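Glutathione S-transferase domain (Burkholderia graminis, PDB 4MF5) binds glutathione and probably catalyses its conjugation, through the thiol sulfur, to electrophilic substrates. Local coordinates at residues 51-62 against 201-211; 87-98 against 108-118. All coordinates share one frame; numbering follows the deposited sequence.

Overall arrangement
Both contacts are buried and meet at the glutathione site, but they hold different parts of the fold. Contact 1 joins helix 51-63 of the N-terminal domain to helix 203-216 of the C-terminal domain close to the centre of the chain; aliphatic packing fills its middle, with polar bonds near its two ends. Contact 2 stays within the N-terminal domain, combining strand pairing with a loop held by its own amide bonds, and the second subunit covers part of it. Lys55 of contact 1 and Ser112 of contact 2 are joined by a probable hydrogen bond, while Asn52 packs on Pro94, so that the two contacts share one wall of the site.

Contact 1 of 2, residues 51-62 against 201-211. With GSH (glutathione), chain D.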
# COMPACT_ATOMS: atom_id res chain seq x y z
N PRO A 51 6.94 13.58 0.57
CA PRO A 51 5.94 13.01 1.49
C PRO A 51 6.24 11.60 1.96
O PRO A 51 6.03 11.29 3.15
CB PRO A 51 4.65 13.09 0.68
CG PRO A 51 4.88 14.23 -0.21
CD PRO A 51 6.32 14.24 -0.59
N ASN A 52 6.68 10.72 1.09
CA ASN A 52 6.96 9.36 1.53
C ASN A 52 8.15 9.32 2.48
O ASN A 52 8.15 8.51 3.41
CB ASN A 52 7.19 8.42 0.36
CG ASN A 52 5.93 8.21 -0.47
OD1 ASN A 52 4.82 8.30 0.06
ND2 ASN A 52 6.09 7.86 -1.74
N GLY A 53 9.16 10.14 2.25
CA GLY A 53 10.30 10.19 3.13
C GLY A 53 9.97 10.71 4.51
O GLY A 53 10.41 10.16 5.53
N VAL A 54 9.20 11.79 4.57
CA VAL A 54 8.91 12.39 5.85
C VAL A 54 7.99 11.53 6.69
O VAL A 54 7.98 11.66 7.91
CB VAL A 54 8.38 13.84 5.76
CG1 VAL A 54 9.38 14.72 5.04
CG2 VAL A 54 6.99 13.90 5.16
N LYS A 55 7.21 10.62 6.11
CA LYS A 55 6.49 9.68 6.96
C LYS A 55 7.46 9.05 7.95
O LYS A 55 7.14 8.88 9.13
CB LYS A 55 5.85 8.56 6.13
CG LYS A 55 4.79 8.96 5.13
CD LYS A 55 4.39 7.73 4.32
CE LYS A 55 3.52 7.98 3.11
NZ LYS A 55 3.33 6.72 2.36
N VAL A 56 8.61 8.60 7.43
CA VAL A 56 9.54 7.85 8.24
C VAL A 56 10.32 8.74 9.21
O VAL A 56 10.47 8.40 10.37
CB VAL A 56 10.44 6.98 7.36
CG1 VAL A 56 11.50 6.28 8.19
CG2 VAL A 56 9.58 5.97 6.61
N SER A 57 10.83 9.87 8.74
CA SER A 57 11.52 10.77 9.67
C SER A 57 10.56 11.30 10.74
O SER A 57 10.96 11.42 11.91
CB SER A 57 12.22 11.90 8.94
OG SER A 57 11.33 12.53 8.05
N ILE A 58 9.30 11.59 10.39
CA ILE A 58 8.33 11.98 11.39
C ILE A 58 8.14 10.86 12.42
O ILE A 58 8.14 11.10 13.62
CB ILE A 58 6.99 12.40 10.77
CG1 ILE A 58 7.17 13.71 9.98
CG2 ILE A 58 5.91 12.51 11.84
CD1 ILE A 58 5.99 14.06 9.09
N MET A 59 7.97 9.63 11.96
CA MET A 59 7.80 8.51 12.88
C MET A 59 8.99 8.39 13.84
O MET A 59 8.83 8.16 15.05
CB MET A 59 7.61 7.22 12.08
CG MET A 59 7.44 5.97 12.93
SD MET A 59 5.92 6.04 13.91
CE MET A 59 5.92 4.35 14.52
N LEU A 60 10.20 8.53 13.32
CA LEU A 60 11.40 8.47 14.13
C LEU A 60 11.43 9.60 15.15
O LEU A 60 11.77 9.38 16.32
CB LEU A 60 12.65 8.48 13.24
CG LEU A 60 12.82 7.21 12.41
CD1 LEU A 60 13.78 7.45 11.25
CD2 LEU A 60 13.28 6.03 13.25
N GLU A 61 11.08 10.81 14.74
CA GLU A 61 11.04 11.93 15.66
C GLU A 61 9.96 11.78 16.71
O GLU A 61 10.17 12.13 17.87
CB GLU A 61 10.85 13.25 14.88
CG GLU A 61 12.04 13.62 14.01
CD GLU A 61 13.28 14.01 14.78
OE1 GLU A 61 13.18 14.34 15.98
OE2 GLU A 61 14.36 14.03 14.15
N GLU A 62 8.80 11.24 16.34
CA GLU A 62 7.71 11.04 17.29
C GLU A 62 8.09 10.02 18.35
O GLU A 62 7.82 10.22 19.54
CB GLU A 62 6.45 10.56 16.57
CG GLU A 62 5.77 11.62 15.71
CD GLU A 62 4.91 12.62 16.44
OE1 GLU A 62 4.86 12.58 17.70
OE2 GLU A 62 4.29 13.46 15.76
N TYR A 201 -3.49 9.42 18.06
CA TYR A 201 -2.62 9.69 16.92
C TYR A 201 -1.81 8.42 16.62
O TYR A 201 -1.35 7.76 17.54
CB TYR A 201 -1.70 10.83 17.32
CG TYR A 201 -0.60 11.21 16.37
CD1 TYR A 201 -0.87 11.91 15.20
CD2 TYR A 201 0.73 10.95 16.68
CE1 TYR A 201 0.16 12.35 14.38
CE2 TYR A 201 1.76 11.38 15.87
CZ TYR A 201 1.47 12.11 14.73
OH TYR A 201 2.47 12.62 13.92
N SER A 202 -1.62 8.12 15.34
CA SER A 202 -1.03 6.85 14.97
C SER A 202 -0.27 6.92 13.67
O SER A 202 -0.29 7.94 12.95
CB SER A 202 -2.12 5.77 14.84
OG SER A 202 -2.86 5.94 13.63
N ILE A 203 0.31 5.79 13.28
CA ILE A 203 0.94 5.66 11.99
C ILE A 203 -0.02 5.95 10.83
O ILE A 203 0.45 6.30 9.74
CB ILE A 203 1.62 4.28 11.81
CG1 ILE A 203 0.65 3.11 11.92
CG2 ILE A 203 2.81 4.17 12.74
CD1 ILE A 203 1.27 1.79 11.54
N ALA A 204 -1.33 5.77 11.01
CA ALA A 204 -2.24 6.14 9.92
C ALA A 204 -2.17 7.63 9.62
O ALA A 204 -2.19 8.05 8.45
CB ALA A 204 -3.66 5.72 10.26
N ASP A 205 -2.12 8.45 10.66
CA ASP A 205 -2.01 9.91 10.48
C ASP A 205 -0.66 10.28 9.88
O ASP A 205 -0.56 11.14 8.99
CB ASP A 205 -2.23 10.60 11.83
CG ASP A 205 -3.51 10.13 12.50
OD1 ASP A 205 -4.59 10.41 11.93
OD2 ASP A 205 -3.39 9.46 13.56
N ILE A 206 0.40 9.66 10.39
CA ILE A 206 1.74 9.92 9.90
C ILE A 206 1.87 9.57 8.41
O ILE A 206 2.56 10.27 7.67
CB ILE A 206 2.78 9.19 10.77
CG1 ILE A 206 2.74 9.76 12.20
CG2 ILE A 206 4.16 9.29 10.16
CD1 ILE A 206 3.58 8.98 13.20
N ALA A 207 1.21 8.50 7.98
CA ALA A 207 1.24 8.13 6.57
C ALA A 207 0.51 9.15 5.71
O ALA A 207 0.89 9.41 4.57
CB ALA A 207 0.63 6.77 6.36
N THR A 208 -0.60 9.69 6.22
CA THR A 208 -1.59 10.38 5.41
C THR A 208 -1.36 11.89 5.33
O THR A 208 -1.39 12.48 4.25
CB THR A 208 -2.99 10.07 5.95
OG1 THR A 208 -3.21 8.66 5.92
CG2 THR A 208 -4.07 10.75 5.15
N PHE A 209 -1.18 12.54 6.47
CA PHE A 209 -1.14 14.01 6.47
C PHE A 209 0.04 14.63 5.72
O PHE A 209 -0.14 15.71 5.17
CB PHE A 209 -1.35 14.58 7.87
CG PHE A 209 -2.75 14.33 8.36
CD1 PHE A 209 -3.81 15.06 7.84
CD2 PHE A 209 -3.04 13.32 9.26
CE1 PHE A 209 -5.11 14.78 8.21
CE2 PHE A 209 -4.33 13.04 9.63
CZ PHE A 209 -5.37 13.77 9.10
N PRO A 210 1.21 13.96 5.60
CA PRO A 210 2.25 14.55 4.74
C PRO A 210 1.79 14.70 3.29
O PRO A 210 2.22 15.62 2.58
CB PRO A 210 3.42 13.56 4.86
CG PRO A 210 3.24 12.99 6.24
CD PRO A 210 1.75 12.79 6.34
N TRP A 211 0.93 13.79 2.84
CA TRP A 211 0.39 13.86 1.49
C TRP A 211 -0.67 14.94 1.34
O TRP A 211 -0.72 15.62 0.33
CB TRP A 211 -0.11 12.48 1.05
CG TRP A 211 0.99 11.68 0.45
CD1 TRP A 211 1.75 10.70 1.04
CD2 TRP A 211 1.51 11.86 -0.86
NE1 TRP A 211 2.69 10.26 0.16
CE2 TRP A 211 2.56 10.94 -1.01
CE3 TRP A 211 1.20 12.73 -1.90
CZ2 TRP A 211 3.30 10.86 -2.19
CZ3 TRP A 211 1.95 12.63 -3.08
CH2 TRP A 211 2.97 11.71 -3.21
CG1 GSH D . 8.40 6.36 -2.59
CD1 GSH D . 8.99 7.71 -2.81
OE1 GSH D . 8.73 8.71 -2.12
N2 GSH D . 9.84 7.77 -3.80
CA2 GSH D . 9.88 8.80 -4.81
C2 GSH D . 11.27 8.67 -5.34
O2 GSH D . 12.18 8.18 -4.59
CB2 GSH D . 9.71 10.26 -4.50
SG2 GSH D . 9.45 10.63 -2.78
N3 GSH D . 11.45 9.05 -6.59
CA3 GSH D . 12.69 8.77 -7.26
C3 GSH D . 12.42 8.40 -8.70
O31 GSH D . 11.24 8.46 -9.10
O32 GSH D . 13.35 8.05 -9.45
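Asn52 OD1 receives two donors, one from each helix. Trp211 NE1 approaches from across the contact, 2.9 Å from Asn52 OD1 (N-H...O angle 159°). The oxygen lies in the indole plane, whereas the indole nitrogen stands above the carbonyl plane. Lys55 NZ, from the same helix as Asn52, adds only a weak bond; Gln144 and Ser112 also bind it. Its chain runs extended past the indole edge and brings Lys55 CE to 3.3 Å from Ala207 O. Asn52 ND2 faces glutathione, but its weak bond to ligand atom OE1 is doubtful, because the ligand, present only in traces, crowds the protein here. Through its bond to Asn52, a pocket residue, Trp211 belongs to the second shell. Pro51 covers one indole face: its CB sits 3.5 Å from the centroid of the Trp211 five-membered ring, a CH-pi contact near the ring normal.

Beyond this polar end the helices run roughly antiparallel, at 144°, and aliphatic groups take over. Val54 and Pro210 pass each other in opposite directions, Val54 CG2 3.6 Å from Pro210 CB. Met59, with CG anti to the backbone N (chi1 179°) and a bend at the next bond, turns its SD to within 3.8 Å of Ile206 CD1, while Met59 CE lies 3.6 Å from Ile203 CG2. At the far end Tyr201 OH makes a weak bond of 2.7 Å to Glu62 OE2; Arg243 forms a salt bridge with that oxygen and a cation-pi contact with the ring. Ser202 OG accepts from Ala204 N and Asp205 OD2 from Ser202 N, the capping box that starts helix 203-216, as in other glutathione transferases. The packing of this helix on the first helix of the thioredoxin-like domain is a characteristic interdomain contact of the GST fold.

Contact 2 of 2, residues 87-98 against 108-118; sequences LNPNNKIPAIID and PLFESGAILIY. With GSH (glutathione), chain D; FMT (formic acid), chain B.
Pro94 and Ser112 pack together beside the ligand site, Pro94 CG lying 4.0 Å from Ser112 CB. Ser112 grips a formate through both its backbone N and OG. The formate probably comes from the crystallisation liquor; as Ser112 binds glutathione in a known structure of this protein, it may mark where a carboxylate of glutathione would bind, as in related transferases. Ile93 N donates to glutathione O2 at 2.9 Å, just ahead of the cis peptide before Pro94, the hallmark cis-proline of the thioredoxin fold, which presents this backbone to the tripeptide.

The loop leading there is held by Asn88. A chi1 of -176° swings the Asn88 amide away from its own backbone nitrogen and lays it over Phe110, the two planes 16° apart and OD1 over the ring centre; the closest atoms, Asn88 OD1 and Phe110 CD2, are 3.2 Å apart. The same oxygen accepts from Asn90 N in an Asx turn, while Asn88 ND2 bonds to Lys92 O at 2.8 Å. A water links Asn88 ND2 and Asn90 ND2 to Glu111 OE2. Asn90 OD1 accepts from Arg181 of the second subunit, whose Trp140 meets the Phe110 ring edge-to-face.

Further out, the antiparallel hairpin pairs Ile96 with Leu109 through two backbone bonds, the straighter being Ile96 N to Leu109 O at 2.9 Å. Ile96 CD1 reaches helix 112-123, 4.0 Å from Ile115 CG2. Beyond it Tyr118 OH donates to Asp98 OD2 at 2.6 Å, the carboxylate oxygen near the ring plane, and Lys122 forms a salt bridge with that oxygen.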
# COMPACT_ATOMS: atom_id res chain seq x y z
N LEU A 87 19.90 -1.63 -1.60
CA LEU A 87 18.98 -1.62 -0.47
C LEU A 87 17.52 -1.59 -0.95
O LEU A 87 16.69 -2.36 -0.48
CB LEU A 87 19.25 -0.43 0.45
CG LEU A 87 18.36 -0.32 1.67
CD1 LEU A 87 18.40 -1.58 2.53
CD2 LEU A 87 18.71 0.90 2.50
N ASN A 88 17.21 -0.69 -1.88
CA ASN A 88 15.87 -0.64 -2.46
C ASN A 88 15.94 -0.81 -3.97
O ASN A 88 16.23 0.15 -4.69
CB ASN A 88 15.10 0.64 -2.15
CG ASN A 88 13.69 0.54 -2.71
OD1 ASN A 88 13.33 -0.49 -3.30
ND2 ASN A 88 12.88 1.56 -2.54
N PRO A 89 15.69 -2.02 -4.47
CA PRO A 89 15.76 -2.25 -5.92
C PRO A 89 14.69 -1.49 -6.73
O PRO A 89 14.81 -1.42 -7.94
CB PRO A 89 15.56 -3.76 -6.02
CG PRO A 89 14.74 -4.11 -4.84
CD PRO A 89 15.28 -3.24 -3.74
N ASN A 90 13.69 -0.93 -6.05
CA ASN A 90 12.71 -0.06 -6.68
C ASN A 90 13.21 1.38 -6.82
O ASN A 90 12.48 2.21 -7.38
CB ASN A 90 11.40 -0.11 -5.91
CG ASN A 90 10.25 0.57 -6.63
OD1 ASN A 90 10.07 0.39 -7.83
ND2 ASN A 90 9.42 1.28 -5.88
N ASN A 91 14.41 1.70 -6.33
CA ASN A 91 15.01 3.01 -6.58
C ASN A 91 14.22 4.18 -6.00
O ASN A 91 14.34 5.31 -6.49
CB ASN A 91 15.44 3.22 -8.07
CG ASN A 91 14.33 3.52 -9.07
OD1 ASN A 91 13.73 4.63 -9.08
ND2 ASN A 91 14.13 2.62 -10.00
N LYS A 92 13.51 3.95 -4.89
CA LYS A 92 12.68 4.97 -4.29
C LYS A 92 13.04 5.18 -2.83
O LYS A 92 13.39 4.26 -2.10
CB LYS A 92 11.21 4.58 -4.40
CG LYS A 92 10.68 4.45 -5.77
CD LYS A 92 10.74 5.70 -6.60
CE LYS A 92 10.22 5.41 -8.02
NZ LYS A 92 8.74 5.21 -8.07
N ILE A 93 12.96 6.42 -2.39
CA ILE A 93 13.08 6.70 -0.98
C ILE A 93 11.70 6.61 -0.31
O ILE A 93 10.67 6.73 -0.95
CB ILE A 93 13.75 8.06 -0.72
CG1 ILE A 93 12.87 9.22 -1.20
CG2 ILE A 93 15.16 8.11 -1.32
CD1 ILE A 93 11.88 9.67 -0.14
N PRO A 94 11.68 6.37 0.99
CA PRO A 94 12.80 6.11 1.90
C PRO A 94 13.17 4.64 1.97
O PRO A 94 12.40 3.75 1.57
CB PRO A 94 12.23 6.58 3.24
CG PRO A 94 10.79 6.16 3.14
CD PRO A 94 10.40 6.40 1.72
N ALA A 95 14.34 4.40 2.54
CA ALA A 95 14.74 3.06 2.94
C ALA A 95 15.54 3.18 4.23
O ALA A 95 16.09 4.25 4.53
CB ALA A 95 15.56 2.40 1.84
N ILE A 96 15.58 2.10 5.00
CA ILE A 96 16.31 2.05 6.26
C ILE A 96 17.17 0.81 6.36
O ILE A 96 16.91 -0.21 5.72
CB ILE A 96 15.36 2.11 7.49
CG1 ILE A 96 14.45 0.88 7.57
CG2 ILE A 96 14.57 3.40 7.50
CD1 ILE A 96 13.83 0.65 8.91
N ILE A 97 18.17 0.90 7.23
CA ILE A 97 18.79 -0.30 7.82
C ILE A 97 18.79 -0.09 9.32
O ILE A 97 19.43 0.86 9.81
CB ILE A 97 20.23 -0.56 7.34
CG1 ILE A 97 20.25 -0.81 5.82
CG2 ILE A 97 20.80 -1.77 8.09
CD1 ILE A 97 21.63 -0.70 5.21
N ASP A 98 18.06 -0.93 10.05
CA ASP A 98 18.11 -0.90 11.51
C ASP A 98 19.22 -1.85 11.93
O ASP A 98 19.04 -3.06 11.77
CB ASP A 98 16.78 -1.29 12.12
CG ASP A 98 16.77 -1.11 13.64
OD1 ASP A 98 17.84 -0.77 14.20
OD2 ASP A 98 15.69 -1.32 14.24
N PRO A 108 17.32 -4.56 6.84
CA PRO A 108 17.10 -3.63 5.72
C PRO A 108 15.61 -3.60 5.41
O PRO A 108 14.96 -4.63 5.45
CB PRO A 108 17.87 -4.29 4.58
CG PRO A 108 17.77 -5.76 4.86
CD PRO A 108 17.75 -5.89 6.37
N LEU A 109 15.07 -2.43 5.07
CA LEU A 109 13.65 -2.36 4.75
C LEU A 109 13.37 -1.15 3.90
O LEU A 109 13.91 -0.06 4.15
CB LEU A 109 12.82 -2.32 6.06
CG LEU A 109 11.37 -2.75 5.95
CD1 LEU A 109 11.26 -4.23 5.63
CD2 LEU A 109 10.63 -2.45 7.25
N PHE A 110 12.50 -1.32 2.90
CA PHE A 110 11.99 -0.19 2.14
C PHE A 110 10.46 -0.25 2.17
O PHE A 110 9.89 -1.15 2.79
CB PHE A 110 12.61 -0.09 0.75
CG PHE A 110 12.31 -1.25 -0.17
CD1 PHE A 110 13.12 -2.37 -0.22
CD2 PHE A 110 11.19 -1.21 -1.01
CE1 PHE A 110 12.81 -3.43 -1.07
CE2 PHE A 110 10.89 -2.26 -1.85
CZ PHE A 110 11.70 -3.38 -1.88
N GLU A 111 9.83 0.74 1.53
CA GLU A 111 8.38 1.00 1.53
C GLU A 111 8.02 1.73 2.81
O GLU A 111 7.98 1.14 3.90
CB GLU A 111 7.51 -0.25 1.35
CG GLU A 111 7.71 -0.93 0.01
CD GLU A 111 7.23 -0.12 -1.13
OE1 GLU A 111 6.15 0.54 -0.96
OE2 GLU A 111 7.83 -0.15 -2.22
N SER A 112 7.69 3.00 2.69
CA SER A 112 7.35 3.82 3.85
C SER A 112 6.30 3.16 4.72
O SER A 112 6.44 3.12 5.94
CB SER A 112 6.87 5.19 3.37
OG SER A 112 5.70 5.11 2.58
N GLY A 113 5.23 2.61 4.14
CA GLY A 113 4.18 2.00 4.95
C GLY A 113 4.67 0.80 5.74
O GLY A 113 4.22 0.56 6.87
N ALA A 114 5.55 -0.00 5.14
CA ALA A 114 6.15 -1.13 5.85
C ALA A 114 7.03 -0.66 6.99
O ALA A 114 7.02 -1.22 8.08
CB ALA A 114 6.94 -2.03 4.91
N ILE A 115 7.83 0.37 6.74
CA ILE A 115 8.71 0.94 7.75
C ILE A 115 7.89 1.50 8.92
O ILE A 115 8.27 1.33 10.08
CB ILE A 115 9.64 1.99 7.13
CG1 ILE A 115 10.58 1.35 6.11
CG2 ILE A 115 10.42 2.71 8.23
CD1 ILE A 115 11.22 2.35 5.17
N LEU A 116 6.75 2.12 8.64
CA LEU A 116 5.91 2.62 9.73
C LEU A 116 5.44 1.48 10.64
O LEU A 116 5.46 1.62 11.87
CB LEU A 116 4.70 3.39 9.21
CG LEU A 116 4.98 4.73 8.55
CD1 LEU A 116 3.70 5.31 8.00
CD2 LEU A 116 5.63 5.70 9.51
N ILE A 117 4.98 0.38 10.05
CA ILE A 117 4.53 -0.77 10.84
C ILE A 117 5.72 -1.34 11.64
O ILE A 117 5.59 -1.62 12.83
CB ILE A 117 3.88 -1.84 9.93
CG1 ILE A 117 2.61 -1.27 9.32
CG2 ILE A 117 3.60 -3.09 10.75
CD1 ILE A 117 2.10 -2.10 8.13
N TYR A 118 6.86 -1.51 10.99
CA TYR A 118 8.05 -2.00 11.68
C TYR A 118 8.40 -1.13 12.88
O TYR A 118 8.65 -1.64 13.96
CB TYR A 118 9.25 -2.07 10.72
CG TYR A 118 10.52 -2.36 11.46
CD1 TYR A 118 10.69 -3.58 12.11
CD2 TYR A 118 11.52 -1.40 11.60
CE1 TYR A 118 11.80 -3.82 12.88
CE2 TYR A 118 12.65 -1.66 12.33
CZ TYR A 118 12.80 -2.88 12.98
OH TYR A 118 13.89 -3.19 13.73
CG1 GSH D . 8.40 6.36 -2.59
CD1 GSH D . 8.99 7.71 -2.81
OE1 GSH D . 8.73 8.71 -2.12
N2 GSH D . 9.84 7.77 -3.80
CA2 GSH D . 9.88 8.80 -4.81
C2 GSH D . 11.27 8.67 -5.34
O2 GSH D . 12.18 8.18 -4.59
CB2 GSH D . 9.71 10.26 -4.50
SG2 GSH D . 9.45 10.63 -2.78
N3 GSH D . 11.45 9.05 -6.59
CA3 GSH D . 12.69 8.77 -7.26
C3 GSH D . 12.42 8.40 -8.70
O31 GSH D . 11.24 8.46 -9.10
O32 GSH D . 13.35 8.05 -9.45
C FMT B . 7.11 4.48 -0.45
O1 FMT B . 6.01 4.81 0.01
O2 FMT B . 8.13 4.19 0.22
O HOH W 1 9.89 1.61 -2.91
O HOH W 2 10.48 2.93 -0.39